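Local coordinates for UPF0147 protein Ta0600 (Thermoplasma acidophilum DSM 1728, PDB 2QSB), which is of unknown function but folds as a compact four-helix bundle representing the uncharacterised UPF0147 family, at residues Phe12-Ser23 with Ala36-Ser44. Numbering follows the deposited sequence.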
ATOM      1  N   PHE A  12      -8.522   2.007  -6.452  1.00  9.62           N
ATOM      2  CA  PHE A  12      -8.173   2.903  -5.358  1.00  9.42           C
ATOM      3  C   PHE A  12      -8.892   2.516  -4.071  1.00  9.34           C
ATOM      4  O   PHE A  12      -8.293   2.481  -2.996  1.00  9.53           O
ATOM      5  CB  PHE A  12      -8.466   4.352  -5.751  1.00 10.17           C
ATOM      6  CG  PHE A  12      -7.989   5.359  -4.747  1.00 10.04           C
ATOM      7  CD1 PHE A  12      -6.680   5.815  -4.808  1.00 11.73           C
ATOM      8  CD2 PHE A  12      -8.816   5.831  -3.749  1.00 10.85           C
ATOM      9  CE1 PHE A  12      -6.204   6.738  -3.863  1.00 13.06           C
ATOM     10  CE2 PHE A  12      -8.347   6.746  -2.798  1.00 11.67           C
ATOM     11  CZ  PHE A  12      -7.050   7.202  -2.868  1.00 11.40           C
ATOM     12  N   ASN A  13     -10.195   2.244  -4.184  1.00  9.15           N
ATOM     13  CA  ASN A  13     -10.951   1.825  -3.016  1.00  9.31           C
ATOM     14  C   ASN A  13     -10.375   0.568  -2.383  1.00  9.63           C
ATOM     15  O   ASN A  13     -10.280   0.452  -1.159  1.00  9.77           O
ATOM     16  CB  ASN A  13     -12.406   1.524  -3.381  1.00 10.33           C
ATOM     17  CG  ASN A  13     -13.177   2.740  -3.788  1.00 11.14           C
ATOM     18  OD1 ASN A  13     -12.794   3.876  -3.482  1.00 12.03           O
ATOM     19  ND2 ASN A  13     -14.290   2.519  -4.484  1.00 12.72           N
ATOM     20  N   GLU A  14     -10.026  -0.411  -3.222  1.00  9.65           N
ATOM     21  CA  GLU A  14      -9.455  -1.654  -2.725  1.00 10.23           C
ATOM     22  C   GLU A  14      -8.099  -1.412  -2.071  1.00  9.49           C
ATOM     23  O   GLU A  14      -7.827  -1.972  -1.003  1.00  9.97           O
ATOM     24  CB  GLU A  14      -9.324  -2.644  -3.906  1.00 11.67           C
ATOM     25  CG  GLU A  14     -10.667  -3.132  -4.438  1.00 14.16           C
ATOM     26  CD  GLU A  14     -10.631  -3.711  -5.844  1.00 14.62           C
ATOM     27  OE1 GLU A  14      -9.591  -3.749  -6.544  1.00 14.38           O
ATOM     28  OE2 GLU A  14     -11.717  -4.132  -6.272  1.00 20.37           O
ATOM     29  N   VAL A  15      -7.266  -0.563  -2.675  1.00  8.87           N
ATOM     30  CA  VAL A  15      -5.966  -0.252  -2.079  1.00  8.33           C
ATOM     31  C   VAL A  15      -6.148   0.375  -0.697  1.00  8.17           C
ATOM     32  O   VAL A  15      -5.436   0.014   0.239  1.00  8.26           O
ATOM     33  CB  VAL A  15      -5.141   0.650  -3.029  1.00  8.55           C
ATOM     34  CG1 VAL A  15      -3.958   1.278  -2.310  1.00  9.49           C
ATOM     35  CG2 VAL A  15      -4.692  -0.154  -4.252  1.00 10.76           C
HETATM   36  N   MSE A  16      -7.085   1.319  -0.568  1.00  8.38           N
HETATM   37  CA  MSE A  16      -7.283   1.963   0.742  1.00  8.53           C
HETATM   38  C   MSE A  16      -7.742   0.970   1.786  1.00  8.62           C
HETATM   39  O   MSE A  16      -7.245   0.984   2.913  1.00  9.18           O
HETATM   40  CB  MSE A  16      -8.270   3.115   0.591  1.00  8.95           C
HETATM   41  CG  MSE A  16      -7.707   4.339  -0.137  1.00 10.53           C
HETATM   42 SE   MSE A  16      -6.222   5.239   0.796  0.75 12.65          SE
HETATM   43  CE  MSE A  16      -7.187   5.727   2.351  1.00 14.56           C
ATOM     44  N   TYR A  17      -8.673   0.096   1.414  1.00  8.54           N
ATOM     45  CA  TYR A  17      -9.168  -0.908   2.347  1.00  9.61           C
ATOM     46  C   TYR A  17      -8.039  -1.872   2.740  1.00  9.00           C
ATOM     47  O   TYR A  17      -7.835  -2.162   3.927  1.00  9.07           O
ATOM     48  CB  TYR A  17     -10.307  -1.698   1.685  1.00 11.75           C
ATOM     49  CG  TYR A  17     -10.663  -2.939   2.450  1.00 13.16           C
ATOM     50  CD1 TYR A  17     -11.313  -2.874   3.682  1.00 15.42           C
ATOM     51  CD2 TYR A  17     -10.283  -4.179   1.971  1.00 14.97           C
ATOM     52  CE1 TYR A  17     -11.608  -4.037   4.394  1.00 17.67           C
ATOM     53  CE2 TYR A  17     -10.575  -5.327   2.668  1.00 18.09           C
ATOM     54  CZ  TYR A  17     -11.230  -5.249   3.866  1.00 16.56           C
ATOM     55  OH  TYR A  17     -11.492  -6.415   4.563  1.00 19.96           O
ATOM     56  N   LEU A  18      -7.274  -2.346   1.750  1.00  8.36           N
ATOM     57  CA  LEU A  18      -6.220  -3.303   2.046  1.00  8.62           C
ATOM     58  C   LEU A  18      -5.101  -2.669   2.872  1.00  7.73           C
ATOM     59  O   LEU A  18      -4.534  -3.335   3.750  1.00  8.43           O
ATOM     60  CB  LEU A  18      -5.659  -3.902   0.752  1.00  9.39           C
ATOM     61  CG  LEU A  18      -6.627  -4.805  -0.031  1.00  9.36           C
ATOM     62  CD1 LEU A  18      -6.020  -5.147  -1.383  1.00 10.70           C
ATOM     63  CD2 LEU A  18      -6.976  -6.085   0.743  1.00 10.69           C
ATOM     64  N   LEU A  19      -4.749  -1.404   2.603  1.00  7.97           N
ATOM     65  CA  LEU A  19      -3.755  -0.727   3.437  1.00  7.98           C
ATOM     66  C   LEU A  19      -4.271  -0.527   4.829  1.00  8.15           C
ATOM     67  O   LEU A  19      -3.510  -0.653   5.796  1.00  9.16           O
ATOM     68  CB  LEU A  19      -3.386   0.624   2.821  1.00  8.12           C
ATOM     69  CG  LEU A  19      -2.419   0.531   1.644  1.00  7.89           C
ATOM     70  CD1 LEU A  19      -2.359   1.883   0.970  1.00  9.06           C
ATOM     71  CD2 LEU A  19      -1.029   0.115   2.124  1.00  9.07           C
ATOM     72  N   ASP A  20      -5.558  -0.212   4.972  1.00  8.69           N
ATOM     73  CA  ASP A  20      -6.099  -0.086   6.317  1.00  8.91           C
ATOM     74  C   ASP A  20      -6.012  -1.399   7.082  1.00  9.15           C
ATOM     75  O   ASP A  20      -5.573  -1.419   8.254  1.00  9.83           O
ATOM     76  CB  ASP A  20      -7.511   0.465   6.306  1.00  9.65           C
ATOM     77  CG  ASP A  20      -7.896   0.953   7.684  1.00 10.93           C
ATOM     78  OD1 ASP A  20      -7.454   2.070   8.043  1.00 11.78           O
ATOM     79  OD2 ASP A  20      -8.584   0.208   8.401  1.00 12.19           O
ATOM     80  N   GLU A  21      -6.426  -2.485   6.442  1.00  9.85           N
ATOM     81  CA  GLU A  21      -6.296  -3.792   7.058  1.00  9.99           C
ATOM     82  C   GLU A  21      -4.847  -4.092   7.451  1.00 10.44           C
ATOM     83  O   GLU A  21      -4.585  -4.573   8.546  1.00 11.12           O
ATOM     84  CB  GLU A  21      -6.826  -4.861   6.093  1.00 11.31           C
ATOM     85  CG  GLU A  21      -8.346  -4.837   5.913  1.00 13.72           C
ATOM     86  CD  GLU A  21      -9.087  -5.190   7.185  1.00 17.37           C
ATOM     87  OE1 GLU A  21      -9.100  -6.392   7.514  1.00 21.42           O
ATOM     88  OE2 GLU A  21      -9.649  -4.293   7.853  1.00 18.50           O
ATOM     89  N   LEU A  22      -3.907  -3.821   6.553  1.00  9.27           N
ATOM     90  CA  LEU A  22      -2.504  -4.120   6.825  1.00  9.50           C
ATOM     91  C   LEU A  22      -2.028  -3.314   8.031  1.00  9.63           C
ATOM     92  O   LEU A  22      -1.257  -3.818   8.870  1.00 10.55           O
ATOM     93  CB  LEU A  22      -1.662  -3.862   5.551  1.00  9.67           C
ATOM     94  CG  LEU A  22      -0.179  -4.204   5.659  1.00  9.39           C
ATOM     95  CD1 LEU A  22      -0.013  -5.692   5.961  1.00 12.24           C
ATOM     96  CD2 LEU A  22       0.504  -3.839   4.364  1.00 11.21           C
ATOM     97  N   SER A  23      -2.445  -2.048   8.120  1.00  9.23           N
ATOM     98  CA  SER A  23      -2.009  -1.184   9.211  1.00 10.58           C
ATOM     99  C   SER A  23      -2.487  -1.691  10.564  1.00 11.11           C
ATOM    100  O   SER A  23      -1.914  -1.341  11.595  1.00 12.07           O
ATOM    101  CB  SER A  23      -2.489   0.253   8.975  1.00 11.25           C
ATOM    102  OG  SER A  23      -3.857   0.430   9.359  1.00 10.85           O
ATOM    103  N   ALA A  36       2.207   0.990   6.130  1.00  9.13           N
ATOM    104  CA  ALA A  36       0.837   0.958   5.628  1.00  8.80           C
ATOM    105  C   ALA A  36       0.103   2.250   6.049  1.00  9.44           C
ATOM    106  O   ALA A  36      -0.622   2.836   5.244  1.00  9.63           O
ATOM    107  CB  ALA A  36       0.114  -0.269   6.175  1.00 10.03           C
ATOM    108  N   GLN A  37       0.301   2.649   7.308  0.60  9.45           N
ATOM    109  CA  GLN A  37      -0.239   3.909   7.844  0.60 11.20           C
ATOM    110  C   GLN A  37       0.187   5.108   6.991  0.60 11.05           C
ATOM    111  O   GLN A  37      -0.640   5.905   6.536  0.60 12.07           O
ATOM    112  CB  GLN A  37       0.171   4.091   9.328  0.60 11.90           C
ATOM    113  CG  GLN A  37      -0.444   5.371   9.941  0.60 13.04           C
ATOM    114  CD  GLN A  37      -0.103   5.615  11.419  0.60 15.18           C
ATOM    115  OE1 GLN A  37      -0.534   4.877  12.288  0.60 19.90           O
ATOM    116  NE2 GLN A  37       0.687   6.644  11.684  0.60 19.81           N
ATOM    117  N   ASP A  38       1.486   5.214   6.745  1.00 10.58           N
ATOM    118  CA  ASP A  38       2.038   6.342   6.009  1.00 11.30           C
ATOM    119  C   ASP A  38       1.587   6.306   4.558  1.00 10.23           C
ATOM    120  O   ASP A  38       1.339   7.340   3.943  1.00 10.68           O
ATOM    121  CB  ASP A  38       3.545   6.331   6.085  1.00 13.18           C
ATOM    122  CG  ASP A  38       4.087   6.680   7.494  1.00 13.62           C
ATOM    123  OD1 ASP A  38       3.344   7.133   8.370  1.00 16.57           O
ATOM    124  OD2 ASP A  38       5.297   6.505   7.664  1.00 18.76           O
ATOM    125  N   SER A  39       1.410   5.104   4.011  1.00  8.96           N
ATOM    126  CA  SER A  39       0.968   4.955   2.621  1.00  8.94           C
ATOM    127  C   SER A  39      -0.456   5.442   2.428  1.00  8.48           C
ATOM    128  O   SER A  39      -0.759   6.148   1.467  1.00  8.71           O
ATOM    129  CB  SER A  39       1.063   3.496   2.161  1.00  9.17           C
ATOM    130  OG  SER A  39       2.402   3.050   2.104  1.00  9.81           O
ATOM    131  N   LYS A  40      -1.327   5.076   3.353  0.60  9.25           N
ATOM    132  CA  LYS A  40      -2.701   5.475   3.196  0.60  9.73           C
ATOM    133  C   LYS A  40      -2.883   7.003   3.428  0.60  9.67           C
ATOM    134  O   LYS A  40      -3.756   7.609   2.800  0.60  9.19           O
ATOM    135  CB  LYS A  40      -3.635   4.531   3.992  0.60 10.64           C
ATOM    136  CG  LYS A  40      -3.405   4.496   5.508  0.60 11.34           C
ATOM    137  CD  LYS A  40      -4.168   3.348   6.209  0.60 10.11           C
ATOM    138  CE  LYS A  40      -5.288   3.873   7.102  0.60 16.14           C
ATOM    139  NZ  LYS A  40      -4.806   4.757   8.152  0.60 15.27           N
ATOM    140  N   ALA A  41      -2.033   7.636   4.263  1.00 10.28           N
ATOM    141  CA  ALA A  41      -2.006   9.079   4.396  1.00 11.40           C
ATOM    142  C   ALA A  41      -1.496   9.737   3.122  1.00 10.05           C
ATOM    143  O   ALA A  41      -2.049  10.728   2.688  1.00 10.96           O
ATOM    144  CB  ALA A  41      -1.183   9.521   5.622  1.00 12.08           C
ATOM    145  N   LYS A  42      -0.462   9.173   2.503  1.00  9.51           N
ATOM    146  CA  LYS A  42       0.076   9.725   1.279  1.00  9.50           C
ATOM    147  C   LYS A  42      -0.959   9.663   0.155  1.00  9.51           C
ATOM    148  O   LYS A  42      -1.122  10.630  -0.595  1.00 10.00           O
ATOM    149  CB  LYS A  42       1.369   8.978   0.903  1.00  9.25           C
ATOM    150  CG  LYS A  42       2.035   9.469  -0.364  1.00 11.41           C
ATOM    151  CD  LYS A  42       2.427  10.950  -0.251  1.00 15.30           C
ATOM    152  CE  LYS A  42       3.574  11.288  -1.125  1.00 18.52           C
ATOM    153  NZ  LYS A  42       3.925  12.722  -0.920  1.00 20.22           N
ATOM    154  N   LEU A  43      -1.631   8.523   0.025  1.00  9.13           N
ATOM    155  CA  LEU A  43      -2.666   8.392  -1.005  1.00  9.42           C
ATOM    156  C   LEU A  43      -3.821   9.357  -0.773  1.00 10.56           C
ATOM    157  O   LEU A  43      -4.545   9.679  -1.710  1.00 11.48           O
ATOM    158  CB  LEU A  43      -3.212   6.963  -1.023  1.00  9.95           C
ATOM    159  CG  LEU A  43      -2.241   5.945  -1.600  1.00 10.64           C
ATOM    160  CD1 LEU A  43      -2.863   4.581  -1.545  1.00 12.26           C
ATOM    161  CD2 LEU A  43      -1.867   6.232  -3.039  1.00 13.50           C
ATOM    162  N   SER A  44      -3.979   9.819   0.471  1.00 10.94           N
ATOM    163  CA  SER A  44      -5.047  10.742   0.846  1.00 12.23           C
ATOM    164  C   SER A  44      -4.647  12.217   0.697  1.00 13.21           C
ATOM    165  O   SER A  44      -5.421  13.089   1.083  1.00 14.67           O
ATOM    166  CB  SER A  44      -5.456  10.466   2.290  1.00 12.39           C
ATOM    167  OG  SER A  44      -6.023   9.170   2.383  1.00 13.05           O
TER
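Leu19 and Leu43 meet between two antiparallel neighbours of a four-helix bundle, helix 6-23 and helix 30-43. The local axes come within 8.6 Å and cross at -152°. Packing is knobs-into-holes. Leu19 sits among Ala36, Ser39, Lys40 and Leu43. Leu43 in turn fills the hole formed by Phe12, Val15, Met16 and Leu19. A third knob, Lys40, sits among Met16, Leu19, Asp20 and Ser23. Leu43 CD1 lies 3.6 Å from Val15 CG1 and 3.7 Å from Leu19 CD1, and the two leucine side chains cross at about a right angle. The other Leu19 methyl, CD2, rests near Ser39 CB and Ala36. With an alanine in place of Leu19, Leu43 CD1 would probably lose one of its two close methyl partners, and a gap is likely to open against Ser39 CB. Where Ser23 meets Ala36 the backbones are closer, and the small Ala36 CB fits against Leu19 O, Leu22 CG and Ser23 N.

Selenomethionine Met16 bends at chi2 and chi3. This lays SE 3.9 Å from Leu43 CB and puts CE near Ser44 OG. Phe12 turns its ring edge to Leu43 O, which also accepts a hydrogen bond from Arg53 of helix 50-65.

No hydrogen bond joins the segments. Lys40, modelled in two conformers, crosses Asp20 at a slant; here NZ makes at most a long, doubtful salt bridge to Asp20 OD1, 3.8 Å. Ser44 OG bonds back to Lys40 O at 2.8 Å, with a C=O...donor angle of 158°.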